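Local atomic coordinates of NG, ng-dimethylarginine dimethylaminohydrolase (Pseudomonas aeruginosa, PDB entry 1H70), a protein that hydrolyses N(G),N(G)-dimethyl-L-arginine and N(G)-monomethyl-L-arginine, which inhibit nitric oxide synthase, to L-citrulline and the corresponding methylated amine. Residues A[144-148]-A[149-153]; A[176-180]-A[181-185]. The protein carries 1 engineered substitution. All blocks are in the same frame, centred on the assembly; numbering follows the deposited sequence.

Contact 1: residues A[144-148]-A[149-153]; sequences AILEK and HGLSG
Leu146 and Leu151 meet on the buried side of the turn that closes helix 136-148, with Leu146 CD2 lying 3.8 Å from Leu151 CD1. Both side chains also rest on Phe126 of strand 125-130, so the pair faces into the protein. Directly beside them the backbone is drawn tight. Leu151 N donates to Leu146 O at 2.8 Å, reaching it from above the carbonyl plane, and Gly150 N donates to Glu147 O at 2.9 Å with an N-H...O angle of 161°. His149 N bonds to Ile145 O and, weakly, to Leu146 O. Gly150 has a positive phi (79°), where a CB would press against the preceding carbonyl oxygen. Glu147 CA makes a CA-H...O contact with Leu151 O.

The His149 ring stands beside Ile145, and His149 CD2 comes edge-on to Ile145 O at 3.1 Å, in the plane of the ring. The lysine runs alongside the imidazole, Lys148 CD 3.8 Å from His149 NE2, because its CG is trans to N (chi1 172°) and the rest of the chain is extended. The two polar ends converge on one carboxylate oxygen, OE2 of Glu106, which takes a salt bridge from the lysine and a hydrogen bond from the histidine.

The solvent side is looser. Glu147 reaches across by way of a water, which donates to Glu147 OE2 at 2.7 Å and accepts from Gly153 N.

The paired 6→1 and 5→2 bonds around Gly150 make a Schellman motif, here ending the helix of the beta-alpha-beta unit 125-130, 136-148, 152-157 and turning the chain into its second strand.

Contact 2: residues A[176-180]-A[181-185]; sequences LLAAG and EFVSK
Ala178 and Val183 make the apolar touch of this turn, the methyl CB of Ala178 packing 4.0 Å from Val183 CG2. Val183 CG2 also lies against backbone oxygens, 3.5 Å from Gly180 O, and touches Ala178 O as well. It stands anti to the carbonyl carbon of Val183 and beside the backbone N, which turns it back toward Gly180 O and Ala178.

The polar core of the contact is backbone. Phe182 N donates to Ala179 O at 3.2 Å in a fairly straight bond (164° at the hydrogen), from a position tilted out of the carbonyl plane. Val183 N reaches Gly180 O only weakly. Gly180 O also accepts from a water at 2.9 Å, which in turn accepts from Ser184 N, tying the outer side of the turn together. Gly180 takes a positive phi (53°) two residues past the end of the strand, at the corner of the turn.

One step further out, the Phe182 ring receives CG of Glu181 over the centre of one face, 3.9 Å above its plane. The glutamate CG sits between its own backbone N and carbonyl carbon (chi1 75°), and from there the chain runs out extended. Its carboxylate is held by two backbone amides, OE1 by Glu159 N and OE2 by Lys160 N. The aromatic ring is buried against Val161, Leu164 and Leu168, and the Phe182 side chain lies about 8 Å from that of His163, probably the proton donor.

Ala179 to Phe182 form a type II' beta turn with glycine at its positive-phi corner. Lys185 N then bonds back to Phe182 O, closing a type I beta turn from Phe182 to Lys185. Together the two turns lead the chain from strand 175-178 toward its parallel neighbour, strand 192-195.

Overall arrangement
Both contacts are local turns at the end of a regular element, and both are only partly buried. They share no element and belong to two different three-stranded mixed sheets, their centres 25 Å apart and their nearest atoms about 14 Å apart. Contact 1 pairs a leucine core with a polar outer side that includes a lysine-glutamate salt bridge, and lies away from the annotated sites. Contact 2 has a smaller apolar touch; where contact 1 matches side-chain charges near the surface, here main-chain N-H groups serve an acid. It also comes nearer the active site, with the Phe182 side chain about 12 Å from the bound citrulline.

Contact 1: residues A[144-148]-A[149-153]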
loop_
_atom_site.group_PDB
_atom_site.type_symbol
_atom_site.label_atom_id
_atom_site.label_comp_id
_atom_site.label_asym_id
_atom_site.label_seq_id
_atom_site.Cartn_x
_atom_site.Cartn_y
_atom_site.Cartn_z
ATOM N N ALA A 144 -2.803 3.515 19.286
ATOM C CA ALA A 144 -2.544 4.485 20.366
ATOM C C ALA A 144 -1.932 5.776 19.818
ATOM O O ALA A 144 -2.303 6.882 20.242
ATOM C CB ALA A 144 -1.671 3.872 21.466
ATOM N N ILE A 145 -1.005 5.643 18.869
ATOM C CA ILE A 145 -0.372 6.822 18.268
ATOM C C ILE A 145 -1.400 7.635 17.499
ATOM O O ILE A 145 -1.470 8.863 17.618
ATOM C CB ILE A 145 0.773 6.408 17.344
ATOM C CG1 ILE A 145 1.939 5.837 18.152
ATOM C CG2 ILE A 145 1.264 7.618 16.542
ATOM C CD1 ILE A 145 2.916 5.012 17.287
ATOM N N LEU A 146 -2.195 6.948 16.679
ATOM C CA LEU A 146 -3.251 7.607 15.915
ATOM C C LEU A 146 -4.182 8.356 16.872
ATOM O O LEU A 146 -4.549 9.491 16.605
ATOM C CB LEU A 146 -4.047 6.614 15.067
ATOM C CG LEU A 146 -3.264 5.995 13.890
ATOM C CD1 LEU A 146 -3.973 4.794 13.251
ATOM C CD2 LEU A 146 -3.032 7.053 12.816
ATOM N N GLU A 147 -4.558 7.718 17.979
ATOM C CA GLU A 147 -5.452 8.378 18.946
ATOM C C GLU A 147 -4.806 9.617 19.574
ATOM O O GLU A 147 -5.499 10.623 19.780
ATOM C CB GLU A 147 -5.958 7.391 19.996
ATOM C CG GLU A 147 -6.992 6.431 19.411
ATOM C CD GLU A 147 -7.528 5.386 20.376
ATOM O OE1 GLU A 147 -7.069 5.269 21.532
ATOM O OE2 GLU A 147 -8.438 4.652 19.941
ATOM N N LYS A 148 -3.509 9.565 19.866
ATOM C CA LYS A 148 -2.745 10.691 20.436
ATOM C C LYS A 148 -2.855 11.899 19.501
ATOM O O LYS A 148 -2.887 13.070 19.929
ATOM C CB LYS A 148 -1.273 10.286 20.661
ATOM C CG LYS A 148 -0.352 11.439 21.059
ATOM C CD LYS A 148 1.115 11.198 20.704
ATOM C CE LYS A 148 1.925 12.496 20.743
ATOM N NZ LYS A 148 3.387 12.251 20.494
ATOM N N HIS A 149 -2.975 11.607 18.209
ATOM C CA HIS A 149 -3.102 12.635 17.183
ATOM C C HIS A 149 -4.544 12.912 16.739
ATOM O O HIS A 149 -4.758 13.597 15.733
ATOM C CB HIS A 149 -2.231 12.269 15.977
ATOM C CG HIS A 149 -0.777 12.359 16.316
ATOM N ND1 HIS A 149 -0.078 13.541 16.234
ATOM C CD2 HIS A 149 0.083 11.438 16.800
ATOM C CE1 HIS A 149 1.171 13.332 16.622
ATOM N NE2 HIS A 149 1.292 12.065 16.970
ATOM N N GLY A 150 -5.532 12.436 17.486
ATOM C CA GLY A 150 -6.914 12.696 17.125
ATOM C C GLY A 150 -7.483 11.840 16.008
ATOM O O GLY A 150 -8.592 12.114 15.530
ATOM N N LEU A 151 -6.759 10.818 15.580
ATOM C CA LEU A 151 -7.271 9.919 14.557
ATOM C C LEU A 151 -7.791 8.646 15.238
ATOM O O LEU A 151 -7.649 8.485 16.451
ATOM C CB LEU A 151 -6.174 9.605 13.538
ATOM C CG LEU A 151 -5.635 10.858 12.847
ATOM C CD1 LEU A 151 -4.311 10.581 12.128
ATOM C CD2 LEU A 151 -6.675 11.354 11.862
ATOM N N SER A 152 -8.391 7.739 14.476
ATOM C CA SER A 152 -8.929 6.518 15.070
ATOM C C SER A 152 -8.438 5.278 14.310
ATOM O O SER A 152 -7.916 5.400 13.202
ATOM C CB SER A 152 -10.462 6.613 15.143
ATOM O OG SER A 152 -11.039 6.561 13.843
ATOM N N GLY A 153 -8.573 4.099 14.903
ATOM C CA GLY A 153 -8.129 2.886 14.231
ATOM C C GLY A 153 -8.830 1.666 14.802
ATOM O O GLY A 153 -9.353 1.738 15.898
HETATM O O HOH W 1 -9.677 4.243 17.527
#

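Contact 2: residues A[176-180]-A[181-185]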
loop_
_atom_site.group_PDB
_atom_site.type_symbol
_atom_site.label_atom_id
_atom_site.label_comp_id
_atom_site.label_asym_id
_atom_site.label_seq_id
_atom_site.Cartn_x
_atom_site.Cartn_y
_atom_site.Cartn_z
ATOM N N LEU A 176 -15.644 1.114 -1.946
ATOM C CA LEU A 176 -14.635 0.171 -1.460
ATOM C C LEU A 176 -14.445 -1.046 -2.362
ATOM O O LEU A 176 -15.391 -1.784 -2.589
ATOM C CB LEU A 176 -15.049 -0.315 -0.066
ATOM C CG LEU A 176 -14.084 -1.303 0.637
ATOM C CD1 LEU A 176 -12.740 -0.608 0.978
ATOM C CD2 LEU A 176 -14.702 -1.863 1.943
ATOM N N LEU A 177 -13.232 -1.284 -2.858
ATOM C CA LEU A 177 -12.979 -2.512 -3.623
ATOM C C LEU A 177 -12.744 -3.643 -2.612
ATOM O O LEU A 177 -12.007 -3.464 -1.638
ATOM C CB LEU A 177 -11.708 -2.413 -4.503
ATOM C CG LEU A 177 -11.660 -1.307 -5.567
ATOM C CD1 LEU A 177 -10.380 -1.424 -6.382
ATOM C CD2 LEU A 177 -12.890 -1.392 -6.496
ATOM N N ALA A 178 -13.383 -4.792 -2.814
ATOM C CA ALA A 178 -13.198 -5.915 -1.903
ATOM C C ALA A 178 -13.193 -7.252 -2.622
ATOM O O ALA A 178 -13.979 -7.503 -3.550
ATOM C CB ALA A 178 -14.239 -5.952 -0.797
ATOM N N ALA A 179 -12.245 -8.083 -2.188
ATOM C CA ALA A 179 -12.087 -9.436 -2.687
ATOM C C ALA A 179 -12.005 -10.430 -1.554
ATOM O O ALA A 179 -11.663 -10.101 -0.416
ATOM C CB ALA A 179 -10.812 -9.567 -3.527
ATOM N N GLY A 180 -12.296 -11.681 -1.899
ATOM C CA GLY A 180 -12.200 -12.785 -0.976
ATOM C C GLY A 180 -12.937 -12.623 0.337
ATOM O O GLY A 180 -14.120 -12.295 0.384
ATOM N N GLU A 181 -12.203 -12.857 1.423
ATOM C CA GLU A 181 -12.788 -12.809 2.750
ATOM C C GLU A 181 -13.242 -11.440 3.256
ATOM O O GLU A 181 -13.895 -11.384 4.297
ATOM C CB GLU A 181 -11.795 -13.406 3.752
ATOM C CG GLU A 181 -10.629 -12.478 4.066
ATOM C CD GLU A 181 -9.449 -13.168 4.722
ATOM O OE1 GLU A 181 -9.480 -13.515 5.923
ATOM O OE2 GLU A 181 -8.450 -13.363 4.012
ATOM N N PHE A 182 -12.929 -10.343 2.567
ATOM C CA PHE A 182 -13.327 -9.034 3.087
ATOM C C PHE A 182 -14.735 -8.625 2.640
ATOM O O PHE A 182 -15.381 -7.814 3.286
ATOM C CB PHE A 182 -12.296 -7.965 2.720
ATOM C CG PHE A 182 -10.922 -8.312 3.206
ATOM C CD1 PHE A 182 -9.929 -8.604 2.316
ATOM C CD2 PHE A 182 -10.655 -8.404 4.573
ATOM C CE1 PHE A 182 -8.660 -8.953 2.756
ATOM C CE2 PHE A 182 -9.384 -8.740 5.018
ATOM C CZ PHE A 182 -8.391 -9.035 4.097
ATOM N N VAL A 183 -15.198 -9.216 1.545
ATOM C CA VAL A 183 -16.493 -8.881 0.979
ATOM C C VAL A 183 -17.677 -8.911 1.950
ATOM O O VAL A 183 -18.515 -8.018 1.938
ATOM C CB VAL A 183 -16.795 -9.796 -0.237
ATOM C CG1 VAL A 183 -18.180 -9.498 -0.838
ATOM C CG2 VAL A 183 -15.735 -9.632 -1.296
ATOM N N SER A 184 -17.777 -9.937 2.779
ATOM C CA SER A 184 -18.910 -10.049 3.691
ATOM C C SER A 184 -18.626 -9.597 5.126
ATOM O O SER A 184 -19.385 -9.924 6.019
ATOM C CB SER A 184 -19.385 -11.506 3.736
ATOM O OG SER A 184 -20.120 -11.851 2.557
ATOM N N LYS A 185 -17.542 -8.871 5.365
ATOM C CA LYS A 185 -17.227 -8.448 6.733
ATOM C C LYS A 185 -18.241 -7.449 7.225
ATOM O O LYS A 185 -18.526 -6.506 6.517
ATOM C CB LYS A 185 -15.886 -7.711 6.782
ATOM C CG LYS A 185 -14.711 -8.617 6.529
ATOM C CD LYS A 185 -14.302 -9.287 7.820
ATOM C CE LYS A 185 -12.928 -9.943 7.691
ATOM N NZ LYS A 185 -12.562 -10.638 8.947
HETATM O O HOH W 2 -16.426 -12.514 2.111
#